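Local atomic coordinates of thermospermine synthase (Medicago truncatula, PDB entry 6BQ6), a protein that probably transfers an aminopropyl group from decarboxylated S-adenosylmethionine to spermidine, making the tetraamine thermospermine in plant polyamine biosynthesis. Residues Gln57-Leu62 with Lys69-Asp74; Gly75-Ala80 with Ile251-Asp256; Leu45-His50 with Leu61-Pro66. All blocks are in the same frame, centred on the assembly; numbering follows the deposited sequence.

Contact 1. Residues Gln57-Leu62 with Lys69-Asp74; sequences QDIALL and KALVLD
Ile59 and Leu73 lie side by side on the buried face of two antiparallel strands, pointing the same way. CG1 of Ile59 is 3.9 Å from CD2 of Leu73. Leu71 joins them there: its CD1 is 4.2 Å from Ile59 CG2. In Leu71 the CG lies opposite the backbone N (chi1 178°), which carries CD1 across to the neighbouring strand. Leu61 does the same from its own side and sets CD1 3.6 Å from Ala70 O. Helix 135-144 closes this face, with Phe140 on Ile59 and Leu61 and Cys141 on Leu71.

Strands 58-64 and 70-73 form a beta hairpin of the four-stranded antiparallel sheet, in the region assigned to the tetramerisation domain of the spermidine synthase family. Two backbone bonds join Ala60 with Val72, and two more join Leu62 with Ala70. The other face carries these four residues. CD1 of Leu62 meets CG2 of Val72 at 3.9 Å, and Tyr31 packs on both.

The end at Asp58 and Asp74 is exposed and polar. Asp58 N gives a straight bond of 2.9 Å to Asp74 OD1, at 168°, but arrives from above the carboxylate plane. Asp74 N returns a bond to Asp58 O. The two carboxylates are turned 63° apart, and Asp58 OD2 stays 4.3 Å from Asp74 OD1, so some mutual repulsion is likely. Beside them Gln57, which binds adenosine in another structure of this protein, rests its OE1 3.6 Å from Leu73 CD1, while its NE2 is bonded to Asp134.

Contact 2. Residues Gly75-Ala80 with Ile251-Asp256; sequences GKLQSA and IPSYAD. With TER (N-(3-amino-propyl)-N-(5-aminopropyl)-1,4-diaminobutane), chain F.
Tyr254 OH donates a hydrogen bond of 2.6 Å to the backbone O of Gln78. The donor is tilted 27° from the carbonyl plane. This bond ties the 3-10 turn 252-254 to strand 76-80. Gln78 also folds its side chain back along its own strand: the chain bends at chi2 (-65°), by rotation about CB-CG, and NE2 bonds Lys76 O at 3.0 Å. Lys76 O lies close to the plane of the amide, so the bond should fix the rotation of that group. Ser253 OG is bonded to Asp83. Leu71 pairs with both Gln78 and Ser79 through backbone bonds, a classic beta bulge.

Close packing makes up the second group. CD2 of Leu77 sits at the edge of the Tyr254 ring, an apolar contact 4.1 Å from Tyr254 CD1. It also makes a van der Waals contact with the backbone O of Ser253, as Ala80 CB does with Ser253 OG at 3.8 Å.

The third group is contact with thermospermine. One face of the Tyr254 ring carries the ligand, with C10 3.5 Å above the plane and over the ring centre. Ile251 CG2 covers the opposite face. Trp258 meets the ring edge-to-face. The backbone O of Leu77 comes 3.3 Å from ligand C11, and Gln78 OE1 is 3.1 Å from ligand C4.

Leu77, Gln78 and Tyr254 thus line the polyamine pocket, where the N-terminal sheet meets the catalytic domain. The aromatic face suits the methylene chain, and the nearby carbonyl oxygens are likely to favour a cationic polyamine electrostatically.

Contact 3. Residues Leu45-His50 with Leu61-Pro66; sequences LNSILH and LLDTKP
Asn46 sets its amide between Asp63 and Lys65, at the end of the antiparallel pairing of strands 47-50 and 61-64. Its CB lies 3.4 Å from Asp63 O. CG, set opposite the carbonyl carbon (chi1 -73°), comes against Lys65 CG. At the tip the amide splits its two atoms between two charges. OD1 accepts a 2.8 Å bond from Lys65 NZ, and ND2 gives a weak but straight bond of 3.3 Å to Asp63 OD1. The amide and carboxylate planes stand 68° apart. A leucine here would probably leave Lys65 NZ and Asp63 OD1 without these amide partners and let the lysine end move.

Two classic beta bulges shape this hairpin. Asp63 O accepts from Asn46 N and Ser47 N. Leu61 O likewise takes Leu49 N at 2.7 Å and His50 N at 3.2 Å. On the face with Leu45 and Ile48, Ile48 CG2 runs alongside Leu62 CD2 at 3.9 Å. Cys29 of the second subunit packs on Leu45 and Leu62. The chemistry is divided: an apolar face meets a neighbouring subunit, while the amide probably links two charges that do not meet, its oxygen to the ammonium and, more weakly, its N-H to the carboxylate.

Overall arrangement
Contacts 1 and 3 share Leu61 and Leu62 on strand 58-64, and their centres lie 10 Å apart. Together with contact 2 they span the four-stranded antiparallel sheet, whose order follows the chain: 47-53, 58-64, 70-73, 76-80. Contact 3 pairs the first two strands and contact 1 the second and third. Contact 2 starts from the last strand, its centre 11 Å from that of contact 1, and Leu71 bonds to Gln78 and Ser79 between them. Its other segment, 251-256, lies beyond 170 intervening residues, in the loop between strands 243-251 and 256-264 of the seven-stranded sheet. The four-stranded sheet thus runs from the outer strand, near neighbouring subunits, to the polyamine pocket between the two domains.

Contact 1. Residues Gln57-Leu62 with Lys69-Asp74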
ATOM      1  N   GLN B  57     -14.685  -9.119 -17.953  1.00 31.87           N
ATOM      2  CA  GLN B  57     -13.521  -8.821 -17.087  1.00 33.55           C
ATOM      3  C   GLN B  57     -12.568  -7.803 -17.700  1.00 32.93           C
ATOM      4  O   GLN B  57     -12.482  -7.716 -18.909  1.00 31.65           O
ATOM      5  CB  GLN B  57     -12.737 -10.113 -16.773  1.00 35.38           C
ATOM      6  CG  GLN B  57     -12.168 -10.780 -18.016  1.00 35.95           C
ATOM      7  CD  GLN B  57     -11.983 -12.281 -17.867  1.00 36.80           C
ATOM      8  OE1 GLN B  57     -11.608 -12.764 -16.799  1.00 38.70           O
ATOM      9  NE2 GLN B  57     -12.227 -13.014 -18.936  1.00 36.33           N
ATOM     10  N   ASP B  58     -11.911  -7.010 -16.849  1.00 34.30           N
ATOM     11  CA  ASP B  58     -10.828  -6.124 -17.249  1.00 35.35           C
ATOM     12  C   ASP B  58      -9.573  -6.947 -17.486  1.00 31.67           C
ATOM     13  O   ASP B  58      -9.393  -7.971 -16.875  1.00 32.49           O
ATOM     14  CB  ASP B  58     -10.509  -5.072 -16.178  1.00 39.50           C
ATOM     15  CG  ASP B  58     -11.651  -4.064 -15.966  1.00 45.43           C
ATOM     16  OD1 ASP B  58     -12.607  -4.005 -16.782  1.00 48.63           O
ATOM     17  OD2 ASP B  58     -11.589  -3.347 -14.945  1.00 48.74           O
ATOM     18  N   ILE B  59      -8.747  -6.467 -18.398  1.00 28.73           N
ATOM     19  CA  ILE B  59      -7.582  -7.169 -18.883  1.00 30.93           C
ATOM     20  C   ILE B  59      -6.432  -6.190 -18.825  1.00 31.90           C
ATOM     21  O   ILE B  59      -6.586  -5.076 -19.257  1.00 33.94           O
ATOM     22  CB  ILE B  59      -7.790  -7.610 -20.356  1.00 33.13           C
ATOM     23  CG1 ILE B  59      -9.087  -8.429 -20.459  1.00 35.35           C
ATOM     24  CG2 ILE B  59      -6.569  -8.381 -20.815  1.00 35.48           C
ATOM     25  CD1 ILE B  59      -9.712  -8.516 -21.826  1.00 36.96           C
ATOM     26  N   ALA B  60      -5.288  -6.600 -18.276  1.00 28.62           N
ATOM     27  CA  ALA B  60      -4.099  -5.737 -18.180  1.00 28.80           C
ATOM     28  C   ALA B  60      -2.857  -6.592 -18.382  1.00 27.03           C
ATOM     29  O   ALA B  60      -2.834  -7.753 -17.962  1.00 25.74           O
ATOM     30  CB  ALA B  60      -4.049  -5.048 -16.820  1.00 29.78           C
ATOM     31  N   LEU B  61      -1.892  -6.078 -19.137  1.00 25.55           N
ATOM     32  CA  LEU B  61      -0.575  -6.669 -19.241  1.00 25.31           C
ATOM     33  C   LEU B  61       0.466  -5.701 -18.682  1.00 24.48           C
ATOM     34  O   LEU B  61       0.605  -4.558 -19.168  1.00 26.29           O
ATOM     35  CB  LEU B  61      -0.269  -7.034 -20.672  1.00 25.60           C
ATOM     36  CG  LEU B  61       0.992  -7.856 -20.916  1.00 28.07           C
ATOM     37  CD1 LEU B  61       0.923  -9.301 -20.418  1.00 27.93           C
ATOM     38  CD2 LEU B  61       1.349  -7.815 -22.399  1.00 30.30           C
ATOM     39  N   LEU B  62       1.143  -6.156 -17.630  1.00 23.94           N
ATOM     40  CA  LEU B  62       2.065  -5.312 -16.878  1.00 24.92           C
ATOM     41  C   LEU B  62       3.451  -5.780 -17.138  1.00 25.62           C
ATOM     42  O   LEU B  62       3.670  -6.950 -17.242  1.00 27.37           O
ATOM     43  CB  LEU B  62       1.781  -5.429 -15.381  1.00 24.28           C
ATOM     44  CG  LEU B  62       0.324  -5.210 -15.007  1.00 25.79           C
ATOM     45  CD1 LEU B  62       0.157  -5.313 -13.491  1.00 26.37           C
ATOM     46  CD2 LEU B  62      -0.208  -3.872 -15.487  1.00 27.14           C
ATOM     47  N   LYS B  69       6.559  -9.857 -17.648  1.00 25.79           N
ATOM     48  CA  LYS B  69       5.272  -9.476 -18.131  1.00 27.36           C
ATOM     49  C   LYS B  69       4.212 -10.294 -17.427  1.00 27.37           C
ATOM     50  O   LYS B  69       4.333 -11.533 -17.342  1.00 29.14           O
ATOM     51  CB  LYS B  69       5.207  -9.678 -19.641  1.00 30.44           C
ATOM     52  CG  LYS B  69       6.126  -8.738 -20.397  1.00 33.74           C
ATOM     53  CD  LYS B  69       6.057  -8.998 -21.911  1.00 37.31           C
ATOM     54  CE  LYS B  69       6.609  -7.821 -22.734  1.00 40.54           C
ATOM     55  NZ  LYS B  69       7.585  -6.930 -22.012  1.00 41.85           N
ATOM     56  N   ALA B  70       3.185  -9.633 -16.917  1.00 24.83           N
ATOM     57  CA  ALA B  70       2.173 -10.294 -16.127  1.00 23.76           C
ATOM     58  C   ALA B  70       0.803  -9.968 -16.668  1.00 24.41           C
ATOM     59  O   ALA B  70       0.489  -8.787 -16.871  1.00 23.86           O
ATOM     60  CB  ALA B  70       2.271  -9.832 -14.691  1.00 24.25           C
ATOM     61  N   LEU B  71       0.011 -11.023 -16.868  1.00 22.83           N
ATOM     62  CA  LEU B  71      -1.348 -10.897 -17.337  1.00 22.52           C
ATOM     63  C   LEU B  71      -2.231 -10.854 -16.107  1.00 22.09           C
ATOM     64  O   LEU B  71      -2.184 -11.767 -15.274  1.00 22.62           O
ATOM     65  CB  LEU B  71      -1.705 -12.049 -18.256  1.00 22.97           C
ATOM     66  CG  LEU B  71      -3.144 -12.051 -18.774  1.00 23.70           C
ATOM     67  CD1 LEU B  71      -3.390 -10.899 -19.756  1.00 24.62           C
ATOM     68  CD2 LEU B  71      -3.489 -13.395 -19.409  1.00 25.38           C
ATOM     69  N   VAL B  72      -3.051  -9.823 -16.011  1.00 23.07           N
ATOM     70  CA  VAL B  72      -3.980  -9.621 -14.901  1.00 24.83           C
ATOM     71  C   VAL B  72      -5.398  -9.506 -15.403  1.00 26.48           C
ATOM     72  O   VAL B  72      -5.651  -8.723 -16.303  1.00 25.66           O
ATOM     73  CB  VAL B  72      -3.564  -8.337 -14.144  1.00 26.19           C
ATOM     74  CG1 VAL B  72      -4.452  -8.024 -12.934  1.00 27.78           C
ATOM     75  CG2 VAL B  72      -2.113  -8.487 -13.717  1.00 26.31           C
ATOM     76  N   LEU B  73      -6.306 -10.309 -14.817  1.00 28.76           N
ATOM     77  CA  LEU B  73      -7.707 -10.290 -15.211  1.00 32.95           C
ATOM     78  C   LEU B  73      -8.528  -9.904 -13.999  1.00 34.64           C
ATOM     79  O   LEU B  73      -8.424 -10.556 -12.960  1.00 37.62           O
ATOM     80  CB  LEU B  73      -8.180 -11.626 -15.736  1.00 33.49           C
ATOM     81  CG  LEU B  73      -7.513 -12.143 -17.008  1.00 34.68           C
ATOM     82  CD1 LEU B  73      -8.124 -13.469 -17.428  1.00 36.09           C
ATOM     83  CD2 LEU B  73      -7.526 -11.150 -18.165  1.00 35.21           C
ATOM     84  N   ASP B  74      -9.279  -8.821 -14.132  1.00 38.79           N
ATOM     85  CA  ASP B  74     -10.077  -8.243 -13.024  1.00 42.17           C
ATOM     86  C   ASP B  74      -9.231  -8.070 -11.760  1.00 41.90           C
ATOM     87  O   ASP B  74      -9.627  -8.456 -10.670  1.00 43.87           O
ATOM     88  CB  ASP B  74     -11.341  -9.091 -12.786  1.00 43.13           C
ATOM     89  CG  ASP B  74     -12.554  -8.630 -13.643  1.00 44.67           C
ATOM     90  OD1 ASP B  74     -12.635  -7.456 -14.097  1.00 44.97           O
ATOM     91  OD2 ASP B  74     -13.450  -9.459 -13.821  1.00 45.53           O
TER

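Contact 2. Residues Gly75-Ala80 with Ile251-Asp256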
ATOM      1  N   GLY B  75      -8.035  -7.520 -11.955  1.00 40.56           N
ATOM      2  CA  GLY B  75      -7.072  -7.278 -10.894  1.00 39.59           C
ATOM      3  C   GLY B  75      -6.459  -8.484 -10.215  1.00 38.85           C
ATOM      4  O   GLY B  75      -5.824  -8.344  -9.155  1.00 38.12           O
ATOM      5  N   LYS B  76      -6.642  -9.665 -10.800  1.00 36.83           N
ATOM      6  CA  LYS B  76      -6.067 -10.882 -10.280  1.00 36.09           C
ATOM      7  C   LYS B  76      -5.051 -11.393 -11.281  1.00 32.56           C
ATOM      8  O   LYS B  76      -5.358 -11.627 -12.438  1.00 31.27           O
ATOM      9  CB  LYS B  76      -7.150 -11.913 -10.018  1.00 39.88           C
ATOM     10  CG  LYS B  76      -8.296 -11.374  -9.154  1.00 44.42           C
ATOM     11  CD  LYS B  76      -8.700 -12.334  -8.044  1.00 51.07           C
ATOM     12  CE  LYS B  76      -9.405 -13.577  -8.581  1.00 54.48           C
ATOM     13  NZ  LYS B  76      -9.289 -14.704  -7.604  1.00 57.96           N
ATOM     14  N   LEU B  77      -3.820 -11.496 -10.822  1.00 29.86           N
ATOM     15  CA  LEU B  77      -2.771 -12.046 -11.584  1.00 28.35           C
ATOM     16  C   LEU B  77      -3.140 -13.439 -12.080  1.00 29.95           C
ATOM     17  O   LEU B  77      -3.618 -14.293 -11.275  1.00 28.79           O
ATOM     18  CB  LEU B  77      -1.556 -12.122 -10.703  1.00 29.87           C
ATOM     19  CG  LEU B  77      -0.353 -12.771 -11.318  1.00 30.82           C
ATOM     20  CD1 LEU B  77       0.270 -11.881 -12.350  1.00 30.36           C
ATOM     21  CD2 LEU B  77       0.614 -13.093 -10.199  1.00 32.59           C
ATOM     22  N   GLN B  78      -2.942 -13.663 -13.386  1.00 27.37           N
ATOM     23  CA  GLN B  78      -3.179 -14.979 -14.007  1.00 28.59           C
ATOM     24  C   GLN B  78      -1.897 -15.711 -14.313  1.00 28.35           C
ATOM     25  O   GLN B  78      -1.775 -16.940 -14.106  1.00 32.26           O
ATOM     26  CB  GLN B  78      -3.917 -14.793 -15.328  1.00 29.23           C
ATOM     27  CG  GLN B  78      -5.207 -14.039 -15.231  1.00 32.11           C
ATOM     28  CD  GLN B  78      -6.221 -14.785 -14.424  1.00 36.29           C
ATOM     29  OE1 GLN B  78      -6.602 -15.906 -14.775  1.00 40.11           O
ATOM     30  NE2 GLN B  78      -6.674 -14.182 -13.332  1.00 38.93           N
ATOM     31  N   SER B  79      -0.970 -15.008 -14.937  1.00 27.29           N
ATOM     32  CA  SER B  79       0.225 -15.608 -15.470  1.00 29.77           C
ATOM     33  C   SER B  79       1.314 -14.605 -15.427  1.00 27.78           C
ATOM     34  O   SER B  79       1.087 -13.477 -15.837  1.00 29.41           O
ATOM     35  CB  SER B  79      -0.035 -16.024 -16.923  1.00 34.25           C
ATOM     36  OG  SER B  79       1.156 -16.080 -17.707  1.00 40.34           O
ATOM     37  N   ALA B  80       2.483 -14.962 -14.901  1.00 24.94           N
ATOM     38  CA  ALA B  80       3.663 -14.139 -15.069  1.00 24.41           C
ATOM     39  C   ALA B  80       4.681 -14.803 -15.938  1.00 25.54           C
ATOM     40  O   ALA B  80       4.899 -16.009 -15.897  1.00 24.83           O
ATOM     41  CB  ALA B  80       4.278 -13.785 -13.739  1.00 24.42           C
ATOM     42  N   ILE B 251       4.320 -21.616  -6.952  1.00 20.58           N
ATOM     43  CA  ILE B 251       4.434 -20.669  -8.047  1.00 21.79           C
ATOM     44  C   ILE B 251       4.759 -19.279  -7.432  1.00 21.39           C
ATOM     45  O   ILE B 251       3.944 -18.682  -6.785  1.00 22.06           O
ATOM     46  CB  ILE B 251       3.182 -20.668  -8.899  1.00 23.79           C
ATOM     47  CG1 ILE B 251       3.024 -22.071  -9.553  1.00 26.15           C
ATOM     48  CG2 ILE B 251       3.280 -19.633 -10.015  1.00 24.14           C
ATOM     49  CD1 ILE B 251       1.636 -22.323  -9.975  1.00 29.47           C
ATOM     50  N   PRO B 252       5.989 -18.827  -7.577  1.00 22.01           N
ATOM     51  CA  PRO B 252       6.428 -17.653  -6.815  1.00 21.68           C
ATOM     52  C   PRO B 252       5.535 -16.456  -7.013  1.00 22.74           C
ATOM     53  O   PRO B 252       5.198 -15.798  -6.036  1.00 22.97           O
ATOM     54  CB  PRO B 252       7.847 -17.393  -7.351  1.00 22.80           C
ATOM     55  CG  PRO B 252       8.316 -18.708  -7.784  1.00 23.64           C
ATOM     56  CD  PRO B 252       7.123 -19.477  -8.255  1.00 22.50           C
ATOM     57  N   SER B 253       5.088 -16.208  -8.240  1.00 21.81           N
ATOM     58  CA  SER B 253       4.278 -15.026  -8.516  1.00 23.07           C
ATOM     59  C   SER B 253       2.894 -15.108  -7.905  1.00 24.13           C
ATOM     60  O   SER B 253       2.239 -14.086  -7.727  1.00 24.88           O
ATOM     61  CB  SER B 253       4.133 -14.774 -10.009  1.00 22.52           C
ATOM     62  OG  SER B 253       3.529 -15.842 -10.671  1.00 22.06           O
ATOM     63  N   TYR B 254       2.443 -16.319  -7.597  1.00 24.57           N
ATOM     64  CA  TYR B 254       1.169 -16.539  -6.934  1.00 26.36           C
ATOM     65  C   TYR B 254       1.211 -16.403  -5.440  1.00 26.74           C
ATOM     66  O   TYR B 254       0.137 -16.455  -4.799  1.00 29.53           O
ATOM     67  CB  TYR B 254       0.645 -17.941  -7.337  1.00 27.88           C
ATOM     68  CG  TYR B 254       0.222 -18.169  -8.783  1.00 28.48           C
ATOM     69  CD1 TYR B 254       0.376 -17.197  -9.790  1.00 29.38           C
ATOM     70  CD2 TYR B 254      -0.319 -19.393  -9.156  1.00 30.63           C
ATOM     71  CE1 TYR B 254      -0.019 -17.446 -11.087  1.00 30.53           C
ATOM     72  CE2 TYR B 254      -0.719 -19.655 -10.458  1.00 31.36           C
ATOM     73  CZ  TYR B 254      -0.568 -18.686 -11.425  1.00 32.92           C
ATOM     74  OH  TYR B 254      -0.960 -18.955 -12.699  1.00 33.06           O
ATOM     75  N   ALA B 255       2.396 -16.275  -4.831  1.00 25.87           N
ATOM     76  CA  ALA B 255       2.625 -16.264  -3.382  1.00 27.73           C
ATOM     77  C   ALA B 255       1.980 -17.426  -2.647  1.00 27.39           C
ATOM     78  O   ALA B 255       1.519 -17.277  -1.525  1.00 27.74           O
ATOM     79  CB  ALA B 255       2.194 -14.916  -2.735  1.00 30.83           C
ATOM     80  N   ASP B 256       1.895 -18.590  -3.308  1.00 23.19           N
ATOM     81  CA  ASP B 256       1.342 -19.744  -2.669  1.00 22.27           C
ATOM     82  C   ASP B 256       1.732 -20.961  -3.444  1.00 21.63           C
ATOM     83  O   ASP B 256       2.263 -20.876  -4.573  1.00 19.85           O
ATOM     84  CB  ASP B 256      -0.188 -19.664  -2.612  1.00 22.18           C
ATOM     85  CG  ASP B 256      -0.781 -20.393  -1.380  1.00 23.53           C
ATOM     86  OD1 ASP B 256      -0.055 -21.162  -0.690  1.00 23.32           O
ATOM     87  OD2 ASP B 256      -1.980 -20.197  -1.168  1.00 24.08           O
TER
HETATM   88  N1  TER F 402      -9.394 -17.886 -16.925  1.00 54.71           N
HETATM   89  C2  TER F 402      -8.197 -18.624 -17.271  1.00 51.61           C
HETATM   90  C3  TER F 402      -7.848 -19.601 -16.153  1.00 48.87           C
HETATM   91  C4  TER F 402      -7.372 -18.928 -14.892  1.00 47.73           C
HETATM   92  N5  TER F 402      -6.812 -19.895 -13.976  1.00 49.96           N
HETATM   93  C6  TER F 402      -5.482 -19.706 -13.442  1.00 47.19           C
HETATM   94  C7  TER F 402      -5.387 -20.206 -12.009  1.00 47.30           C
HETATM   95  C8  TER F 402      -4.229 -19.506 -11.321  1.00 47.09           C
HETATM   96  N9  TER F 402      -4.614 -18.249 -10.716  1.00 45.86           N
HETATM   97  C10 TER F 402      -3.596 -17.473 -10.054  1.00 45.94           C
HETATM   98  C11 TER F 402      -4.096 -16.607  -8.919  1.00 46.42           C
HETATM   99  C12 TER F 402      -2.878 -16.132  -8.126  1.00 47.80           C
HETATM  100  C13 TER F 402      -3.187 -14.986  -7.175  1.00 49.60           C
HETATM  101  N14 TER F 402      -4.479 -15.161  -6.534  1.00 52.92           N

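Contact 3. Residues Leu45-His50 with Leu61-Pro66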
ATOM      1  N   LEU B  45       6.943  -2.126 -10.705  1.00 24.69           N
ATOM      2  CA  LEU B  45       6.476  -2.025 -12.071  1.00 26.48           C
ATOM      3  C   LEU B  45       7.453  -1.252 -12.957  1.00 27.89           C
ATOM      4  O   LEU B  45       7.856  -0.136 -12.612  1.00 27.25           O
ATOM      5  CB  LEU B  45       5.177  -1.270 -12.097  1.00 29.09           C
ATOM      6  CG  LEU B  45       3.824  -1.883 -11.958  1.00 31.21           C
ATOM      7  CD1 LEU B  45       2.763  -0.798 -11.982  1.00 31.77           C
ATOM      8  CD2 LEU B  45       3.590  -2.789 -13.135  1.00 32.97           C
ATOM      9  N   ASN B  46       7.753  -1.812 -14.122  1.00 27.47           N
ATOM     10  CA  ASN B  46       8.440  -1.073 -15.206  1.00 29.22           C
ATOM     11  C   ASN B  46       7.404  -0.293 -16.024  1.00 28.80           C
ATOM     12  O   ASN B  46       7.558   0.908 -16.303  1.00 30.44           O
ATOM     13  CB  ASN B  46       9.175  -2.034 -16.145  1.00 30.86           C
ATOM     14  CG  ASN B  46      10.429  -2.648 -15.532  1.00 31.76           C
ATOM     15  OD1 ASN B  46      11.219  -1.954 -14.903  1.00 34.02           O
ATOM     16  ND2 ASN B  46      10.650  -3.944 -15.771  1.00 32.71           N
ATOM     17  N   SER B  47       6.345  -0.959 -16.457  1.00 27.64           N
ATOM     18  CA  SER B  47       5.342  -0.262 -17.241  1.00 28.16           C
ATOM     19  C   SER B  47       4.025  -0.972 -17.235  1.00 27.67           C
ATOM     20  O   SER B  47       3.917  -2.113 -16.753  1.00 25.91           O
ATOM     21  CB  SER B  47       5.834   0.024 -18.667  1.00 31.68           C
ATOM     22  OG  SER B  47       5.836  -1.123 -19.411  1.00 31.57           O
ATOM     23  N   ILE B  48       3.014  -0.280 -17.737  1.00 26.00           N
ATOM     24  CA  ILE B  48       1.703  -0.854 -17.943  1.00 26.96           C
ATOM     25  C   ILE B  48       1.510  -0.930 -19.435  1.00 27.42           C
ATOM     26  O   ILE B  48       1.347   0.107 -20.112  1.00 27.86           O
ATOM     27  CB  ILE B  48       0.612   0.005 -17.271  1.00 28.20           C
ATOM     28  CG1 ILE B  48       0.922   0.115 -15.771  1.00 28.80           C
ATOM     29  CG2 ILE B  48      -0.759  -0.581 -17.523  1.00 29.03           C
ATOM     30  CD1 ILE B  48       0.126   1.182 -15.032  1.00 30.55           C
ATOM     31  N   LEU B  49       1.597  -2.147 -19.960  1.00 28.09           N
ATOM     32  CA  LEU B  49       1.777  -2.352 -21.391  1.00 29.67           C
ATOM     33  C   LEU B  49       0.493  -2.178 -22.151  1.00 31.38           C
ATOM     34  O   LEU B  49       0.465  -1.479 -23.175  1.00 34.35           O
ATOM     35  CB  LEU B  49       2.403  -3.707 -21.694  1.00 29.65           C
ATOM     36  CG  LEU B  49       3.848  -3.907 -21.195  1.00 30.35           C
ATOM     37  CD1 LEU B  49       4.245  -5.361 -21.363  1.00 32.33           C
ATOM     38  CD2 LEU B  49       4.836  -3.001 -21.931  1.00 32.60           C
ATOM     39  N   HIS B  50      -0.583  -2.629 -21.481  0.50 31.88           N
ATOM     40  CA  HIS B  50      -1.997  -2.460 -21.887  0.50 33.53           C
ATOM     41  C   HIS B  50      -2.998  -2.577 -20.724  0.50 33.24           C
ATOM     42  O   HIS B  50      -2.769  -3.293 -19.749  0.50 32.76           O
ATOM     43  CB  HIS B  50      -2.362  -3.519 -22.923  0.50 34.61           C
ATOM     44  CG  HIS B  50      -3.820  -3.535 -23.283  0.50 35.39           C
ATOM     45  ND1 HIS B  50      -4.288  -3.066 -24.488  0.50 36.49           N
ATOM     46  CD2 HIS B  50      -4.910  -3.965 -22.599  0.50 36.76           C
ATOM     47  CE1 HIS B  50      -5.601  -3.205 -24.538  0.50 37.30           C
ATOM     48  NE2 HIS B  50      -6.006  -3.749 -23.404  0.50 37.26           N
ATOM     49  N   LEU B  61      -1.892  -6.078 -19.137  1.00 25.55           N
ATOM     50  CA  LEU B  61      -0.575  -6.669 -19.241  1.00 25.31           C
ATOM     51  C   LEU B  61       0.466  -5.701 -18.682  1.00 24.48           C
ATOM     52  O   LEU B  61       0.605  -4.558 -19.168  1.00 26.29           O
ATOM     53  CB  LEU B  61      -0.269  -7.034 -20.672  1.00 25.60           C
ATOM     54  CG  LEU B  61       0.992  -7.856 -20.916  1.00 28.07           C
ATOM     55  CD1 LEU B  61       0.923  -9.301 -20.418  1.00 27.93           C
ATOM     56  CD2 LEU B  61       1.349  -7.815 -22.399  1.00 30.30           C
ATOM     57  N   LEU B  62       1.143  -6.156 -17.630  1.00 23.94           N
ATOM     58  CA  LEU B  62       2.065  -5.312 -16.878  1.00 24.92           C
ATOM     59  C   LEU B  62       3.451  -5.780 -17.138  1.00 25.62           C
ATOM     60  O   LEU B  62       3.670  -6.950 -17.242  1.00 27.37           O
ATOM     61  CB  LEU B  62       1.781  -5.429 -15.381  1.00 24.28           C
ATOM     62  CG  LEU B  62       0.324  -5.210 -15.007  1.00 25.79           C
ATOM     63  CD1 LEU B  62       0.157  -5.313 -13.491  1.00 26.37           C
ATOM     64  CD2 LEU B  62      -0.208  -3.872 -15.487  1.00 27.14           C
ATOM     65  N   ASP B  63       4.413  -4.888 -17.147  1.00 24.34           N
ATOM     66  CA  ASP B  63       5.780  -5.284 -17.210  1.00 25.22           C
ATOM     67  C   ASP B  63       6.317  -5.080 -15.779  1.00 24.07           C
ATOM     68  O   ASP B  63       6.457  -3.978 -15.342  1.00 23.95           O
ATOM     69  CB  ASP B  63       6.552  -4.460 -18.215  1.00 28.92           C
ATOM     70  CG  ASP B  63       8.022  -4.815 -18.253  1.00 33.63           C
ATOM     71  OD1 ASP B  63       8.461  -5.727 -17.505  1.00 36.02           O
ATOM     72  OD2 ASP B  63       8.758  -4.155 -19.025  1.00 40.02           O
ATOM     73  N   THR B  64       6.515  -6.171 -15.077  1.00 23.23           N
ATOM     74  CA  THR B  64       6.936  -6.136 -13.669  1.00 23.90           C
ATOM     75  C   THR B  64       8.389  -6.456 -13.560  1.00 25.23           C
ATOM     76  O   THR B  64       8.916  -7.235 -14.332  1.00 25.63           O
ATOM     77  CB  THR B  64       6.118  -7.120 -12.802  1.00 24.12           C
ATOM     78  OG1 THR B  64       6.579  -8.461 -12.986  1.00 24.46           O
ATOM     79  CG2 THR B  64       4.640  -7.068 -13.165  1.00 25.39           C
ATOM     80  N   LYS B  65       9.025  -5.908 -12.536  1.00 26.31           N
ATOM     81  CA  LYS B  65      10.445  -6.137 -12.332  1.00 29.56           C
ATOM     82  C   LYS B  65      10.707  -7.545 -11.856  1.00 28.44           C
ATOM     83  O   LYS B  65      11.534  -8.242 -12.457  1.00 29.95           O
ATOM     84  CB  LYS B  65      11.020  -5.090 -11.406  1.00 31.77           C
ATOM     85  CG  LYS B  65      10.980  -3.674 -11.979  1.00 34.23           C
ATOM     86  CD  LYS B  65      11.753  -2.707 -11.087  1.00 37.52           C
ATOM     87  CE  LYS B  65      11.552  -1.256 -11.476  1.00 41.33           C
ATOM     88  NZ  LYS B  65      12.478  -0.904 -12.593  1.00 43.82           N
ATOM     89  N   PRO B  66      10.002  -8.015 -10.791  1.00 26.70           N
ATOM     90  CA  PRO B  66      10.382  -9.341 -10.322  1.00 26.34           C
ATOM     91  C   PRO B  66       9.980 -10.521 -11.247  1.00 26.78           C
ATOM     92  O   PRO B  66      10.726 -11.517 -11.386  1.00 28.74           O
ATOM     93  CB  PRO B  66       9.706  -9.425  -8.957  1.00 27.89           C
ATOM     94  CG  PRO B  66       8.576  -8.473  -9.021  1.00 28.69           C
ATOM     95  CD  PRO B  66       9.067  -7.343  -9.888  1.00 26.84           C
TER